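Local atomic coordinates of Mlr6093 protein (Mesorhizobium loti, PDB entry 2QJ8), a protein that probably acts as a zinc-dependent hydrolase of the succinylglutamate desuccinylase/aspartoacylase family, cleaving amide or ester bonds. Residues I101-G112 with S117-S127; S47-E58 with L131-S142. One frame throughout, in Å; residues are numbered along the deposited sequence.

Contact 1: residues I101-G112 with S117-S127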
loop_
_atom_site.group_PDB
_atom_site.type_symbol
_atom_site.label_atom_id
_atom_site.label_comp_id
_atom_site.label_asym_id
_atom_site.label_seq_id
_atom_site.Cartn_x
_atom_site.Cartn_y
_atom_site.Cartn_z
ATOM N N ILE A 101 0.789 -21.271 1.513
ATOM C CA ILE A 101 0.944 -22.693 1.876
ATOM C C ILE A 101 2.392 -23.164 1.922
ATOM O O ILE A 101 2.810 -23.793 2.905
ATOM C CB ILE A 101 0.130 -23.619 0.930
ATOM C CG1 ILE A 101 -1.372 -23.375 1.152
ATOM C CG2 ILE A 101 0.437 -25.094 1.186
ATOM C CD1 ILE A 101 -2.253 -24.232 0.290
ATOM N N ASP A 102 3.146 -22.859 0.862
ATOM C CA ASP A 102 4.552 -23.305 0.736
ATOM C C ASP A 102 5.615 -22.211 0.895
ATOM O O ASP A 102 6.804 -22.520 0.894
ATOM C CB ASP A 102 4.763 -24.112 -0.573
ATOM C CG ASP A 102 4.495 -23.322 -1.831
ATOM O OD1 ASP A 102 4.110 -22.155 -1.755
ATOM O OD2 ASP A 102 4.627 -23.898 -2.927
ATOM N N GLY A 103 5.191 -20.951 0.999
ATOM C CA GLY A 103 6.105 -19.810 1.141
ATOM C C GLY A 103 6.835 -19.407 -0.130
ATOM O O GLY A 103 7.635 -18.474 -0.088
ATOM N N LYS A 104 6.519 -20.034 -1.275
ATOM C CA LYS A 104 7.264 -19.808 -2.510
ATOM C C LYS A 104 6.665 -18.722 -3.377
ATOM O O LYS A 104 5.446 -18.493 -3.420
ATOM C CB LYS A 104 7.420 -21.110 -3.324
ATOM C CG LYS A 104 8.047 -22.273 -2.542
ATOM C CD LYS A 104 8.161 -23.593 -3.330
ATOM C CE LYS A 104 8.803 -24.653 -2.445
ATOM N NZ LYS A 104 8.747 -26.039 -3.000
ATOM N N ASN A 105 7.560 -18.026 -4.049
ATOM C CA ASN A 105 7.238 -17.010 -5.044
ATOM C C ASN A 105 7.035 -17.809 -6.311
ATOM O O ASN A 105 7.975 -18.400 -6.863
ATOM C CB ASN A 105 8.381 -16.001 -5.130
ATOM C CG ASN A 105 8.227 -14.972 -6.240
ATOM O OD1 ASN A 105 7.316 -14.998 -7.077
ATOM N ND2 ASN A 105 9.125 -14.013 -6.216
ATOM N N LEU A 106 5.774 -17.869 -6.714
ATOM C CA LEU A 106 5.299 -18.635 -7.857
ATOM C C LEU A 106 6.082 -18.378 -9.153
ATOM O O LEU A 106 6.352 -19.309 -9.924
ATOM C CB LEU A 106 3.790 -18.355 -8.046
ATOM C CG LEU A 106 3.056 -18.922 -9.258
ATOM C CD1 LEU A 106 3.168 -20.429 -9.233
ATOM C CD2 LEU A 106 1.578 -18.473 -9.267
ATOM N N ASN A 107 6.420 -17.119 -9.371
ATOM C CA ASN A 107 7.190 -16.691 -10.529
ATOM C C ASN A 107 8.590 -17.311 -10.545
ATOM O O ASN A 107 8.976 -17.863 -11.585
ATOM C CB ASN A 107 7.240 -15.157 -10.590
ATOM C CG ASN A 107 7.904 -14.626 -11.851
ATOM O OD1 ASN A 107 9.127 -14.679 -11.997
ATOM N ND2 ASN A 107 7.101 -14.048 -12.738
ATOM N N ARG A 108 9.311 -17.287 -9.412
ATOM C CA ARG A 108 10.678 -17.852 -9.407
ATOM C C ARG A 108 10.750 -19.374 -9.500
ATOM O O ARG A 108 11.821 -19.903 -9.837
ATOM C CB ARG A 108 11.627 -17.337 -8.292
ATOM C CG ARG A 108 11.171 -17.491 -6.870
ATOM C CD ARG A 108 12.313 -17.509 -5.824
ATOM N NE ARG A 108 11.824 -17.153 -4.478
ATOM C CZ ARG A 108 11.090 -17.927 -3.659
ATOM N NH1 ARG A 108 10.694 -19.167 -3.995
ATOM N NH2 ARG A 108 10.705 -17.435 -2.477
ATOM N N VAL A 109 9.638 -20.088 -9.265
ATOM C CA VAL A 109 9.647 -21.572 -9.359
ATOM C C VAL A 109 9.337 -22.157 -10.751
ATOM O O VAL A 109 9.493 -23.357 -10.927
ATOM C CB VAL A 109 8.730 -22.236 -8.310
ATOM C CG1 VAL A 109 9.037 -21.670 -6.916
ATOM C CG2 VAL A 109 7.289 -22.074 -8.671
ATOM N N PHE A 110 8.919 -21.344 -11.731
ATOM C CA PHE A 110 8.653 -21.842 -13.109
ATOM C C PHE A 110 9.868 -22.575 -13.667
ATOM O O PHE A 110 10.977 -22.144 -13.412
ATOM C CB PHE A 110 8.266 -20.721 -14.102
ATOM C CG PHE A 110 6.786 -20.475 -14.205
ATOM C CD1 PHE A 110 6.119 -19.817 -13.179
ATOM C CD2 PHE A 110 6.086 -20.853 -15.327
ATOM C CE1 PHE A 110 4.770 -19.568 -13.241
ATOM C CE2 PHE A 110 4.732 -20.602 -15.437
ATOM C CZ PHE A 110 4.057 -19.957 -14.382
ATOM N N PRO A 111 9.662 -23.682 -14.420
ATOM C CA PRO A 111 8.405 -24.275 -14.859
ATOM C C PRO A 111 7.713 -25.217 -13.839
ATOM O O PRO A 111 6.810 -25.954 -14.219
ATOM C CB PRO A 111 8.849 -25.031 -16.116
ATOM C CG PRO A 111 10.167 -25.616 -15.676
ATOM C CD PRO A 111 10.801 -24.534 -14.821
ATOM N N GLY A 112 8.102 -25.191 -12.569
ATOM C CA GLY A 112 7.533 -26.094 -11.564
ATOM C C GLY A 112 7.691 -27.587 -11.824
ATOM O O GLY A 112 8.563 -28.010 -12.585
ATOM N N SER A 117 5.341 -28.924 -4.435
ATOM C CA SER A 117 4.433 -28.173 -3.562
ATOM C C SER A 117 3.399 -27.352 -4.394
ATOM O O SER A 117 3.521 -27.255 -5.615
ATOM C CB SER A 117 5.265 -27.244 -2.703
ATOM O OG SER A 117 5.884 -26.326 -3.571
ATOM N N VAL A 118 2.418 -26.717 -3.744
ATOM C CA VAL A 118 1.336 -26.009 -4.491
ATOM C C VAL A 118 1.850 -25.000 -5.527
ATOM O O VAL A 118 1.397 -25.034 -6.652
ATOM C CB VAL A 118 0.214 -25.381 -3.577
ATOM C CG1 VAL A 118 0.744 -24.210 -2.721
ATOM C CG2 VAL A 118 -0.980 -24.941 -4.442
ATOM N N SER A 119 2.806 -24.144 -5.169
ATOM C CA SER A 119 3.375 -23.165 -6.128
ATOM C C SER A 119 3.958 -23.825 -7.384
ATOM O O SER A 119 3.743 -23.349 -8.506
ATOM C CB SER A 119 4.453 -22.298 -5.486
ATOM O OG SER A 119 3.964 -21.729 -4.291
ATOM N N GLU A 120 4.638 -24.942 -7.171
ATOM C CA GLU A 120 5.253 -25.740 -8.237
ATOM C C GLU A 120 4.219 -26.414 -9.143
ATOM O O GLU A 120 4.442 -26.508 -10.357
ATOM C CB GLU A 120 6.171 -26.807 -7.638
ATOM C CG GLU A 120 7.290 -26.268 -6.755
ATOM C CD GLU A 120 8.113 -27.381 -6.214
ATOM O OE1 GLU A 120 9.029 -27.834 -6.927
ATOM O OE2 GLU A 120 7.857 -27.802 -5.069
ATOM N N ARG A 121 3.104 -26.888 -8.561
ATOM C CA ARG A 121 2.002 -27.466 -9.359
ATOM C C ARG A 121 1.269 -26.390 -10.173
ATOM O O ARG A 121 0.845 -26.663 -11.303
ATOM C CB ARG A 121 1.006 -28.264 -8.501
ATOM C CG ARG A 121 1.648 -29.422 -7.729
ATOM C CD ARG A 121 0.619 -30.429 -7.168
ATOM N NE ARG A 121 -0.348 -29.818 -6.257
ATOM C CZ ARG A 121 -0.110 -29.450 -5.001
ATOM N NH1 ARG A 121 1.078 -29.599 -4.456
ATOM N NH2 ARG A 121 -1.080 -28.918 -4.278
ATOM N N ILE A 122 1.113 -25.181 -9.613
ATOM C CA ILE A 122 0.501 -24.070 -10.359
ATOM C C ILE A 122 1.366 -23.728 -11.572
ATOM O O ILE A 122 0.842 -23.607 -12.684
ATOM C CB ILE A 122 0.268 -22.796 -9.496
ATOM C CG1 ILE A 122 -0.769 -23.093 -8.385
ATOM C CG2 ILE A 122 -0.245 -21.581 -10.416
ATOM C CD1 ILE A 122 -0.782 -22.110 -7.257
ATOM N N ALA A 123 2.675 -23.600 -11.337
ATOM C CA ALA A 123 3.655 -23.269 -12.373
ATOM C C ALA A 123 3.669 -24.364 -13.458
ATOM O O ALA A 123 3.656 -24.044 -14.640
ATOM C CB ALA A 123 5.050 -23.071 -11.757
ATOM N N ASP A 124 3.662 -25.633 -13.045
ATOM C CA ASP A 124 3.567 -26.774 -13.953
ATOM C C ASP A 124 2.306 -26.782 -14.832
ATOM O O ASP A 124 2.416 -27.087 -16.016
ATOM C CB ASP A 124 3.660 -28.064 -13.156
ATOM C CG ASP A 124 3.574 -29.294 -14.026
ATOM O OD1 ASP A 124 4.509 -29.564 -14.792
ATOM O OD2 ASP A 124 2.544 -29.969 -13.944
ATOM N N ALA A 125 1.145 -26.406 -14.263
ATOM C CA ALA A 125 -0.127 -26.350 -14.973
ATOM C C ALA A 125 -0.118 -25.292 -16.058
ATOM O O ALA A 125 -0.577 -25.555 -17.161
ATOM C CB ALA A 125 -1.293 -26.056 -13.993
ATOM N N ILE A 126 0.405 -24.105 -15.734
ATOM C CA ILE A 126 0.518 -22.983 -16.676
ATOM C C ILE A 126 1.507 -23.329 -17.794
ATOM O O ILE A 126 1.265 -23.022 -18.971
ATOM C CB ILE A 126 0.943 -21.662 -15.935
ATOM C CG1 ILE A 126 -0.190 -21.188 -15.002
ATOM C CG2 ILE A 126 1.306 -20.556 -16.921
ATOM C CD1 ILE A 126 0.253 -20.180 -13.935
ATOM N N SER A 127 2.607 -23.955 -17.403
ATOM C CA SER A 127 3.679 -24.361 -18.306
ATOM C C SER A 127 3.298 -25.470 -19.272
ATOM O O SER A 127 3.758 -25.460 -20.412
ATOM C CB SER A 127 4.923 -24.774 -17.512
ATOM O OG SER A 127 5.370 -23.690 -16.699
HETATM O O HOH W 1 6.815 -28.131 -15.713
#
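Asp102 pushes its carboxylate against the first turn of helix 118-129, where the backbone N of Ser119 donates to Asp102 OD2 at 2.9 Å, coming in 36° out of the carboxylate plane. The hydroxyl of Ser119 sits 2.6 Å from Asp102 OD1 and equally close to OD2, with Thr99 as a further polar neighbour. CG of Asp102 lies between its own backbone N and carbonyl carbon (chi1 62°), which turns the carboxylate toward the helix while OD1 also accepts from Lys104 N, closing an Asx turn. An aspartate held at the N-terminal end of a helix like this would probably be stabilised in its charged form by the amide groups there. Beside it the extended Lys104 chain brings NZ to 2.9 Å from Glu120 OE2, a salt bridge whose hydrogen bond is weak; the same OE2 takes the amide of Ser117.

Further along, the loop that leads from helix 89-94 to helix 118-129 in the catalytic domain folds back along that helix, and the contact turns apolar. The Leu106 side chain lies across Ile122 at about a right angle, CD1 being 3.8 Å from Ile122 CB. Ala123 CB is a small knob shared by Val109 CG2 and the Phe110 ring, sitting over one ring face 3.8 Å from the centroid, while Ile126 CG2 meets the ring edge in plane. Met190 and Thr193 of helix 190-197 also touch Phe110. Past the cis peptide before Pro111 the backbones close in: Gly112 CA rests 3.3 Å from Glu120 O, where a side chain would collide with the helix. A water donates to both Pro111 O and Asp124 OD1; Asp124 OD2 pairs with Arg128.

Contact 2: residues S47-E58 with L131-S142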
loop_
_atom_site.group_PDB
_atom_site.type_symbol
_atom_site.label_atom_id
_atom_site.label_comp_id
_atom_site.label_asym_id
_atom_site.label_seq_id
_atom_site.Cartn_x
_atom_site.Cartn_y
_atom_site.Cartn_z
ATOM N N SER A 47 -0.527 -14.780 -30.879
ATOM C CA SER A 47 -0.973 -15.483 -29.681
ATOM C C SER A 47 -0.354 -14.776 -28.464
ATOM O O SER A 47 0.828 -14.457 -28.464
ATOM C CB SER A 47 -0.542 -16.934 -29.703
ATOM O OG SER A 47 0.857 -16.988 -29.873
ATOM N N LEU A 48 -1.149 -14.603 -27.426
ATOM C CA LEU A 48 -0.763 -13.862 -26.231
ATOM C C LEU A 48 -1.387 -14.412 -24.969
ATOM O O LEU A 48 -2.573 -14.716 -24.952
ATOM C CB LEU A 48 -1.249 -12.404 -26.384
ATOM C CG LEU A 48 -0.978 -11.445 -25.202
ATOM C CD1 LEU A 48 0.526 -11.198 -25.039
ATOM C CD2 LEU A 48 -1.754 -10.140 -25.334
ATOM N N LEU A 49 -0.582 -14.532 -23.913
ATOM C CA LEU A 49 -1.072 -14.841 -22.591
ATOM C C LEU A 49 -0.873 -13.590 -21.761
ATOM O O LEU A 49 0.209 -13.023 -21.776
ATOM C CB LEU A 49 -0.274 -15.962 -21.931
ATOM C CG LEU A 49 -0.556 -16.270 -20.455
ATOM C CD1 LEU A 49 -2.021 -16.739 -20.201
ATOM C CD2 LEU A 49 0.452 -17.325 -20.023
ATOM N N ILE A 50 -1.897 -13.206 -21.012
ATOM C CA ILE A 50 -1.835 -12.125 -20.042
ATOM C C ILE A 50 -2.090 -12.682 -18.645
ATOM O O ILE A 50 -3.147 -13.272 -18.370
ATOM C CB ILE A 50 -2.883 -11.003 -20.330
ATOM C CG1 ILE A 50 -2.842 -10.613 -21.799
ATOM C CG2 ILE A 50 -2.654 -9.799 -19.386
ATOM C CD1 ILE A 50 -3.640 -9.394 -22.111
ATOM N N THR A 51 -1.136 -12.460 -17.745
ATOM C CA THR A 51 -1.210 -12.940 -16.380
ATOM C C THR A 51 -1.245 -11.777 -15.357
ATOM O O THR A 51 -0.613 -10.745 -15.563
ATOM C CB THR A 51 -0.038 -13.884 -16.028
ATOM O OG1 THR A 51 1.221 -13.231 -16.210
ATOM C CG2 THR A 51 -0.055 -15.159 -16.857
ATOM N N GLY A 52 -2.024 -11.962 -14.287
ATOM C CA GLY A 52 -2.035 -11.057 -13.125
ATOM C C GLY A 52 -1.944 -11.877 -11.857
ATOM O O GLY A 52 -2.064 -13.097 -11.894
ATOM N N GLY A 53 -1.735 -11.215 -10.734
ATOM C CA GLY A 53 -1.839 -11.879 -9.440
ATOM C C GLY A 53 -0.828 -12.922 -9.072
ATOM O O GLY A 53 -1.158 -13.840 -8.352
ATOM N N ASN A 54 0.396 -12.805 -9.584
ATOM C CA ASN A 54 1.485 -13.675 -9.130
ATOM C C ASN A 54 1.728 -13.420 -7.645
ATOM O O ASN A 54 2.129 -14.331 -6.932
ATOM C CB ASN A 54 2.792 -13.421 -9.892
ATOM C CG ASN A 54 3.946 -14.259 -9.340
ATOM O OD1 ASN A 54 4.000 -15.449 -9.581
ATOM N ND2 ASN A 54 4.865 -13.638 -8.593
ATOM N N HIS A 55 1.540 -12.164 -7.211
ATOM C CA HIS A 55 1.672 -11.790 -5.803
ATOM C C HIS A 55 0.330 -11.357 -5.276
ATOM O O HIS A 55 -0.447 -10.781 -5.995
ATOM C CB HIS A 55 2.702 -10.696 -5.619
ATOM C CG HIS A 55 4.082 -11.101 -6.027
ATOM N ND1 HIS A 55 4.817 -12.054 -5.343
ATOM C CD2 HIS A 55 4.876 -10.661 -7.029
ATOM C CE1 HIS A 55 5.990 -12.198 -5.938
ATOM N NE2 HIS A 55 6.057 -11.354 -6.949
ATOM N N GLY A 56 0.069 -11.594 -4.008
ATOM C CA GLY A 56 -1.257 -11.309 -3.461
ATOM C C GLY A 56 -1.663 -9.939 -2.936
ATOM O O GLY A 56 -2.852 -9.692 -2.653
ATOM N N ASN A 57 -0.707 -9.045 -2.836
ATOM C CA ASN A 57 -0.977 -7.712 -2.325
ATOM C C ASN A 57 -1.030 -6.630 -3.447
ATOM O O ASN A 57 -0.800 -5.458 -3.178
ATOM C CB ASN A 57 0.016 -7.410 -1.166
ATOM C CG ASN A 57 1.512 -7.790 -1.486
ATOM O OD1 ASN A 57 1.903 -8.031 -2.646
ATOM N ND2 ASN A 57 2.347 -7.797 -0.431
ATOM N N GLU A 58 -1.381 -7.051 -4.665
ATOM C CA GLU A 58 -1.440 -6.183 -5.834
ATOM C C GLU A 58 -2.677 -6.542 -6.600
ATOM O O GLU A 58 -2.717 -7.598 -7.245
ATOM C CB GLU A 58 -0.199 -6.414 -6.705
ATOM C CG GLU A 58 0.102 -5.303 -7.722
ATOM C CD GLU A 58 -1.007 -5.021 -8.702
ATOM O OE1 GLU A 58 -1.421 -5.937 -9.459
ATOM O OE2 GLU A 58 -1.472 -3.861 -8.714
ATOM N N LEU A 131 1.538 -21.946 -21.768
ATOM C CA LEU A 131 2.779 -21.497 -22.402
ATOM C C LEU A 131 3.055 -22.048 -23.792
ATOM O O LEU A 131 3.521 -21.291 -24.633
ATOM C CB LEU A 131 3.993 -21.716 -21.492
ATOM C CG LEU A 131 3.977 -20.965 -20.167
ATOM C CD1 LEU A 131 5.355 -21.110 -19.538
ATOM C CD2 LEU A 131 3.602 -19.507 -20.352
ATOM N N PRO A 132 2.768 -23.351 -24.041
ATOM C CA PRO A 132 3.056 -23.880 -25.382
ATOM C C PRO A 132 2.216 -23.286 -26.552
ATOM O O PRO A 132 2.662 -23.336 -27.696
ATOM C CB PRO A 132 2.810 -25.383 -25.225
ATOM C CG PRO A 132 2.904 -25.641 -23.734
ATOM C CD PRO A 132 2.246 -24.421 -23.165
ATOM N N VAL A 133 1.073 -22.683 -26.250
ATOM C CA VAL A 133 0.219 -22.096 -27.262
ATOM C C VAL A 133 0.388 -20.584 -27.464
ATOM O O VAL A 133 -0.348 -20.003 -28.272
ATOM C CB VAL A 133 -1.249 -22.482 -27.020
ATOM C CG1 VAL A 133 -1.323 -23.978 -26.828
ATOM C CG2 VAL A 133 -1.864 -21.754 -25.812
ATOM N N VAL A 134 1.346 -19.949 -26.773
ATOM C CA VAL A 134 1.569 -18.514 -26.946
ATOM C C VAL A 134 3.013 -18.153 -27.298
ATOM O O VAL A 134 3.942 -18.839 -26.927
ATOM C CB VAL A 134 1.039 -17.686 -25.741
ATOM C CG1 VAL A 134 -0.470 -17.966 -25.546
ATOM C CG2 VAL A 134 1.834 -17.978 -24.455
ATOM N N ASP A 135 3.170 -17.081 -28.068
ATOM C CA ASP A 135 4.472 -16.546 -28.441
ATOM C C ASP A 135 4.881 -15.342 -27.585
ATOM O O ASP A 135 6.053 -14.964 -27.604
ATOM C CB ASP A 135 4.460 -16.105 -29.900
ATOM C CG ASP A 135 4.277 -17.283 -30.888
ATOM O OD1 ASP A 135 4.854 -18.360 -30.638
ATOM O OD2 ASP A 135 3.577 -17.107 -31.919
ATOM N N THR A 136 3.932 -14.750 -26.866
ATOM C CA THR A 136 4.134 -13.497 -26.116
ATOM C C THR A 136 3.418 -13.661 -24.796
ATOM O O THR A 136 2.338 -14.237 -24.742
ATOM C CB THR A 136 3.593 -12.265 -26.932
ATOM O OG1 THR A 136 4.231 -12.221 -28.211
ATOM C CG2 THR A 136 3.834 -10.904 -26.227
ATOM N N VAL A 137 4.079 -13.280 -23.711
ATOM C CA VAL A 137 3.457 -13.276 -22.415
ATOM C C VAL A 137 3.554 -11.857 -21.869
ATOM O O VAL A 137 4.630 -11.248 -21.902
ATOM C CB VAL A 137 4.086 -14.252 -21.401
ATOM C CG1 VAL A 137 3.373 -14.086 -20.070
ATOM C CG2 VAL A 137 4.006 -15.697 -21.884
ATOM N N LEU A 138 2.423 -11.346 -21.399
ATOM C CA LEU A 138 2.312 -10.048 -20.748
ATOM C C LEU A 138 1.971 -10.296 -19.276
ATOM O O LEU A 138 0.861 -10.754 -18.978
ATOM C CB LEU A 138 1.237 -9.179 -21.415
ATOM C CG LEU A 138 0.846 -7.840 -20.742
ATOM C CD1 LEU A 138 2.050 -6.878 -20.563
ATOM C CD2 LEU A 138 -0.249 -7.198 -21.548
ATOM N N ASP A 139 2.904 -9.997 -18.366
ATOM C CA ASP A 139 2.658 -10.135 -16.916
ATOM C C ASP A 139 2.385 -8.758 -16.311
ATOM O O ASP A 139 3.172 -7.833 -16.496
ATOM C CB ASP A 139 3.834 -10.830 -16.237
ATOM C CG ASP A 139 3.600 -11.108 -14.721
ATOM O OD1 ASP A 139 2.535 -11.625 -14.293
ATOM O OD2 ASP A 139 4.541 -10.832 -13.950
ATOM N N LEU A 140 1.249 -8.636 -15.607
ATOM C CA LEU A 140 0.825 -7.419 -14.917
ATOM C C LEU A 140 1.392 -7.615 -13.501
ATOM O O LEU A 140 0.775 -8.243 -12.636
ATOM C CB LEU A 140 -0.690 -7.265 -14.991
ATOM C CG LEU A 140 -1.276 -7.420 -16.415
ATOM C CD1 LEU A 140 -2.790 -7.331 -16.394
ATOM C CD2 LEU A 140 -0.691 -6.416 -17.444
ATOM N N HIS A 141 2.600 -7.074 -13.309
ATOM C CA HIS A 141 3.487 -7.424 -12.178
ATOM C C HIS A 141 3.475 -6.473 -10.972
ATOM O O HIS A 141 3.345 -5.246 -11.106
ATOM C CB HIS A 141 4.900 -7.566 -12.731
ATOM C CG HIS A 141 5.919 -8.007 -11.732
ATOM N ND1 HIS A 141 6.824 -7.135 -11.163
ATOM C CD2 HIS A 141 6.175 -9.227 -11.194
ATOM C CE1 HIS A 141 7.590 -7.799 -10.311
ATOM N NE2 HIS A 141 7.218 -9.070 -10.311
ATOM N N SER A 142 3.565 -7.073 -9.791
ATOM C CA SER A 142 3.564 -6.322 -8.569
ATOM C C SER A 142 4.972 -5.906 -8.271
ATOM O O SER A 142 5.795 -6.750 -7.988
ATOM C CB SER A 142 3.065 -7.175 -7.418
ATOM O OG SER A 142 3.107 -6.418 -6.218
HETATM O O HOH W 2 2.285 -14.987 -32.148
HETATM O O HOH W 3 2.308 -12.979 -30.143
HETATM O O HOH W 4 -0.724 -8.390 -10.423
HETATM O O HOH W 5 1.460 -10.984 -11.833
HETATM O O HOH W 6 8.532 -11.336 -8.453
#
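Leu49 and Thr51, two residues apart on strand 47-52, both bond to strand 136-142 in a parallel pair, part of the central sheet of an M14-type zinc hydrolase fold. The bonds alternate regularly: Leu138 N meets Leu49 O at 2.8 Å, and Leu140 N donates to Thr51 O.

On one face, Ile50 and Leu138 lie side by side and point the same way, while Ile50 CG2 fills the step beside Leu140 CD1, 3.9 Å off. At the strand start Leu48 CD1 presses on Thr136 CG2 at 3.5 Å; helix 218-230 touches Leu48 and Leu138. On the other face Leu49 is the bump: CG anti to its N (chi1 172°) carries CD2 out to Leu131 CD2, and its CB nests against Val134 CG2. Here too Thr51 OG1 donates to Asp139 OD1, 2.8 Å away, on the anti side and 26° out of the carboxylate plane. A leucine in place of Asp139 would probably leave both the Thr51 hydroxyl and the water between Asn54 N and Leu140 O without their carboxylate acceptor.

Beyond the strands, in the conformer modelled, Glu58 CB and CG pack against Ser142 and its carboxylate turns to the amides of Gln60 and Gly61. His55 and Glu58 form a His-x-x-Glu sequence that, with the later His141, is consistent with the zinc site of this family. The two histidine rings stand at 71° to each other, ND1 of His55 held by Arg97 O and that of His141 by Glu206 OE1. One water lies in the plane of both rings, 2.9 Å from His55 NE2 and 3.2 Å from His141 NE2.

In the fold
Contact 1 is nested in the chain inside the span closed by contact 2: strand 47-52 comes first, then the loop 101-112 and helix 118-129, and strand 136-144 follows that helix. Their centres lie about 14 Å apart, contact 2 near the middle of the chain and contact 1 farther out, all within the catalytic domain. They meet in two places. Ile126 O is 3.0 Å from Leu131 N, a probable hydrogen bond where the helix gives way to the turn before the strand; Asn54, just past strand 47-52, pairs through ND2 with Asn105 OD1. The helix is thus joined to the turn before strand 136-144, and the loop to the segment that carries His55.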